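Local coordinates for polyamine export protein (Haemophilus ducreyi, PDB 2P4P) that may export cadaverine and putrescine from the cytoplasm, the piece in this crystal being its CorC_HlyC (transporter-associated) domain, at residues 11-16 and 76-81. Residues are numbered along the deposited sequence; the frame is centred on the assembly and turned at random. Where two conformers were deposited one is given.
Sequences WLIDGA and DQLMVS
Trp11 and Val80 pair at one end of an antiparallel β-sheet contact in the CorC_HlyC domain, where strand 10-14, outermost within the chain, runs against 74-81, the middle of the three strands this chain contributes. The evidence is the bonding pattern: Trp11 with Val80 and Ile13 with Leu78 each exchange two backbone hydrogen bonds, while Leu12-Met79 and Asp14-Gln77 are the non-hydrogen-bonded pairs. Side chains therefore alternate. Trp11, Ile13, Leu78 and Val80 share the face on which helix 40-48 packs against Leu78; Leu12, Asp14, Gln77 and Met79 share the other, where the second subunit lies against Leu12 and Met79.

Leu78 can be followed outward from CB. Its chi1 of 56° sets CG between the backbone N and the carbonyl carbon, turned to strand 10-14 and 4.0 Å from Ile13 CB. Of the two methyls, CD1 stays beside that same Ile13 CB, whereas CD2 extends the apolar contact to Gly15 CA, 3.6 Å away. In one of its two conformers Ile13 also brings CD1 to Val80 CG2.

On the other face, Leu12 CD2 lies 3.5 Å from Gln77 OE1. Gln77 NE2 is held by Asp69 OD2 and by Ile68 O of the second subunit, which fixes this amide at the dimer interface.

Against strand 66-71, on its other edge, strand 74-81 carries a classic bulge formed by Asp76 and Gln77, both facing Asp69; the Asp76 carboxylate lies close to those of the magnesium-site residues Asp69 and Glu71. Gly15 N donates to Asp76 O at 2.7 Å, from 56° above the carbonyl plane. The same Gly15 is the middle residue of an Asx turn that starts on Asp14, the last residue of strand 10-14; Ala16 N donates to Asp14 OD1 at 3.0 Å from above the carboxylate plane.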
ATOM      1  N   TRP A  11       2.133  -7.731   4.277  1.00 28.35           N
ATOM      2  CA  TRP A  11       2.737  -8.044   3.019  1.00 27.33           C
ATOM      3  C   TRP A  11       2.026  -7.273   1.925  1.00 26.58           C
ATOM      4  O   TRP A  11       0.800  -7.159   1.934  1.00 25.89           O
ATOM      5  CB  TRP A  11       2.586  -9.522   2.683  1.00 28.00           C
ATOM      6  CG  TRP A  11       3.281 -10.519   3.535  1.00 28.90           C
ATOM      7  CD1 TRP A  11       4.254 -10.299   4.493  1.00 29.52           C
ATOM      8  CD2 TRP A  11       3.100 -11.943   3.470  1.00 29.73           C
ATOM      9  NE1 TRP A  11       4.649 -11.500   5.042  1.00 29.99           N
ATOM     10  CE2 TRP A  11       3.961 -12.521   4.434  1.00 28.99           C
ATOM     11  CE3 TRP A  11       2.273 -12.781   2.707  1.00 31.29           C
ATOM     12  CZ2 TRP A  11       4.042 -13.918   4.635  1.00 29.66           C
ATOM     13  CZ3 TRP A  11       2.339 -14.170   2.917  1.00 30.33           C
ATOM     14  CH2 TRP A  11       3.213 -14.716   3.879  1.00 29.76           C
ATOM     15  N   LEU A  12       2.802  -6.788   0.965  1.00 25.42           N
ATOM     16  CA  LEU A  12       2.252  -6.222  -0.249  1.00 25.74           C
ATOM     17  C   LEU A  12       2.319  -7.274  -1.335  1.00 24.97           C
ATOM     18  O   LEU A  12       3.403  -7.794  -1.649  1.00 26.61           O
ATOM     19  CB  LEU A  12       3.032  -4.975  -0.643  1.00 25.96           C
ATOM     20  CG  LEU A  12       2.502  -4.182  -1.836  1.00 27.18           C
ATOM     21  CD1 LEU A  12       1.285  -3.364  -1.429  1.00 31.12           C
ATOM     22  CD2 LEU A  12       3.592  -3.273  -2.354  1.00 29.52           C
ATOM     23  N   ILE A  13       1.161  -7.552  -1.942  1.00 25.34           N
ATOM     24  CA  ILE A  13       0.963  -8.687  -2.863  0.50 24.62           C
ATOM     25  C   ILE A  13       0.299  -8.254  -4.181  1.00 24.24           C
ATOM     26  O   ILE A  13      -0.584  -7.415  -4.158  1.00 24.19           O
ATOM     27  CB  ILE A  13       0.104  -9.785  -2.152  0.50 24.27           C
ATOM     28  CG1 ILE A  13       0.948 -10.485  -1.075  0.50 23.97           C
ATOM     29  CG2 ILE A  13      -0.451 -10.809  -3.140  0.50 24.79           C
ATOM     30  CD1 ILE A  13       0.145 -11.369  -0.142  0.50 24.58           C
ATOM     31  N   ASP A  14       0.737  -8.829  -5.306  1.00 24.81           N
ATOM     32  CA  ASP A  14       0.162  -8.583  -6.636  1.00 25.14           C
ATOM     33  C   ASP A  14      -1.217  -9.237  -6.704  1.00 24.83           C
ATOM     34  O   ASP A  14      -1.376 -10.375  -6.294  1.00 24.02           O
ATOM     35  CB  ASP A  14       1.095  -9.163  -7.712  1.00 26.06           C
ATOM     36  CG  ASP A  14       0.559  -9.013  -9.143  1.00 28.39           C
ATOM     37  OD1 ASP A  14      -0.550  -8.469  -9.356  1.00 33.57           O
ATOM     38  OD2 ASP A  14       1.264  -9.461 -10.083  1.00 34.52           O
ATOM     39  N   GLY A  15      -2.210  -8.520  -7.234  1.00 24.68           N
ATOM     40  CA  GLY A  15      -3.585  -9.045  -7.293  1.00 24.48           C
ATOM     41  C   GLY A  15      -3.676 -10.301  -8.157  1.00 23.68           C
ATOM     42  O   GLY A  15      -4.595 -11.102  -8.014  1.00 24.47           O
ATOM     43  N   ALA A  16      -2.689 -10.493  -9.011  1.00 22.67           N
ATOM     44  CA  ALA A  16      -2.694 -11.585  -9.973  1.00 22.68           C
ATOM     45  C   ALA A  16      -2.048 -12.863  -9.413  1.00 22.18           C
ATOM     46  O   ALA A  16      -1.946 -13.860 -10.131  1.00 22.03           O
ATOM     47  CB  ALA A  16      -1.964 -11.160 -11.252  1.00 22.68           C
ATOM     48  N   ASP A  76      -4.807  -4.601  -8.565  1.00 26.39           N
ATOM     49  CA  ASP A  76      -3.420  -4.620  -9.030  1.00 26.81           C
ATOM     50  C   ASP A  76      -2.492  -5.005  -7.849  1.00 26.61           C
ATOM     51  O   ASP A  76      -1.678  -5.949  -7.954  1.00 26.04           O
ATOM     52  CB  ASP A  76      -3.110  -3.230  -9.616  1.00 27.68           C
ATOM     53  CG  ASP A  76      -1.665  -3.034  -9.991  1.00 30.33           C
ATOM     54  OD1 ASP A  76      -1.039  -3.946 -10.574  1.00 33.80           O
ATOM     55  OD2 ASP A  76      -1.156  -1.926  -9.737  1.00 35.19           O
ATOM     56  N   GLN A  77      -2.631  -4.275  -6.745  1.00 25.98           N
ATOM     57  CA  GLN A  77      -1.893  -4.569  -5.500  1.00 26.50           C
ATOM     58  C   GLN A  77      -2.785  -4.559  -4.283  1.00 25.72           C
ATOM     59  O   GLN A  77      -3.685  -3.735  -4.179  1.00 26.15           O
ATOM     60  CB  GLN A  77      -0.790  -3.552  -5.266  1.00 26.32           C
ATOM     61  CG  GLN A  77       0.337  -3.660  -6.241  1.00 29.23           C
ATOM     62  CD  GLN A  77       1.384  -2.607  -6.002  1.00 31.89           C
ATOM     63  OE1 GLN A  77       2.522  -2.919  -5.710  1.00 36.45           O
ATOM     64  NE2 GLN A  77       0.997  -1.357  -6.106  1.00 33.81           N
ATOM     65  N   LEU A  78      -2.491  -5.448  -3.337  1.00 26.05           N
ATOM     66  CA  LEU A  78      -3.185  -5.496  -2.075  1.00 25.81           C
ATOM     67  C   LEU A  78      -2.186  -5.642  -0.920  1.00 25.76           C
ATOM     68  O   LEU A  78      -1.037  -6.022  -1.117  1.00 26.00           O
ATOM     69  CB  LEU A  78      -4.153  -6.677  -2.045  1.00 25.76           C
ATOM     70  CG  LEU A  78      -3.494  -8.033  -2.324  1.00 25.64           C
ATOM     71  CD1 LEU A  78      -3.750  -9.027  -1.185  1.00 27.34           C
ATOM     72  CD2 LEU A  78      -3.913  -8.581  -3.698  1.00 25.31           C
HETATM   73  N   MSE A  79      -2.639  -5.325   0.279  1.00 25.23           N
HETATM   74  CA  MSE A  79      -1.867  -5.552   1.476  1.00 28.83           C
HETATM   75  C   MSE A  79      -2.612  -6.515   2.364  1.00 25.53           C
HETATM   76  O   MSE A  79      -3.834  -6.454   2.459  1.00 24.54           O
HETATM   77  CB  MSE A  79      -1.708  -4.243   2.244  1.00 27.37           C
HETATM   78  CG  MSE A  79      -0.625  -4.301   3.298  1.00 30.77           C
HETATM   79 SE   MSE A  79      -0.683  -2.665   4.334  1.00 45.65          SE
HETATM   80  CE  MSE A  79      -2.398  -2.020   3.764  1.00 31.46           C
ATOM     81  N   VAL A  80      -1.862  -7.401   3.013  1.00 25.84           N
ATOM     82  CA  VAL A  80      -2.406  -8.400   3.940  1.00 24.68           C
ATOM     83  C   VAL A  80      -1.786  -8.061   5.288  1.00 24.48           C
ATOM     84  O   VAL A  80      -0.592  -7.815   5.343  1.00 23.97           O
ATOM     85  CB  VAL A  80      -1.956  -9.855   3.543  1.00 24.24           C
ATOM     86  CG1 VAL A  80      -2.687 -10.921   4.400  1.00 25.62           C
ATOM     87  CG2 VAL A  80      -2.247 -10.102   2.098  1.00 27.71           C
ATOM     88  N   SER A  81      -2.583  -8.075   6.347  1.00 24.50           N
ATOM     89  CA  SER A  81      -2.109  -7.896   7.703  1.00 24.80           C
ATOM     90  C   SER A  81      -2.998  -8.777   8.589  1.00 24.15           C
ATOM     91  O   SER A  81      -4.012  -9.335   8.111  1.00 23.25           O
ATOM     92  CB  SER A  81      -2.241  -6.406   8.064  1.00 24.93           C
ATOM     93  OG  SER A  81      -3.565  -5.991   7.790  1.00 28.51           O
TER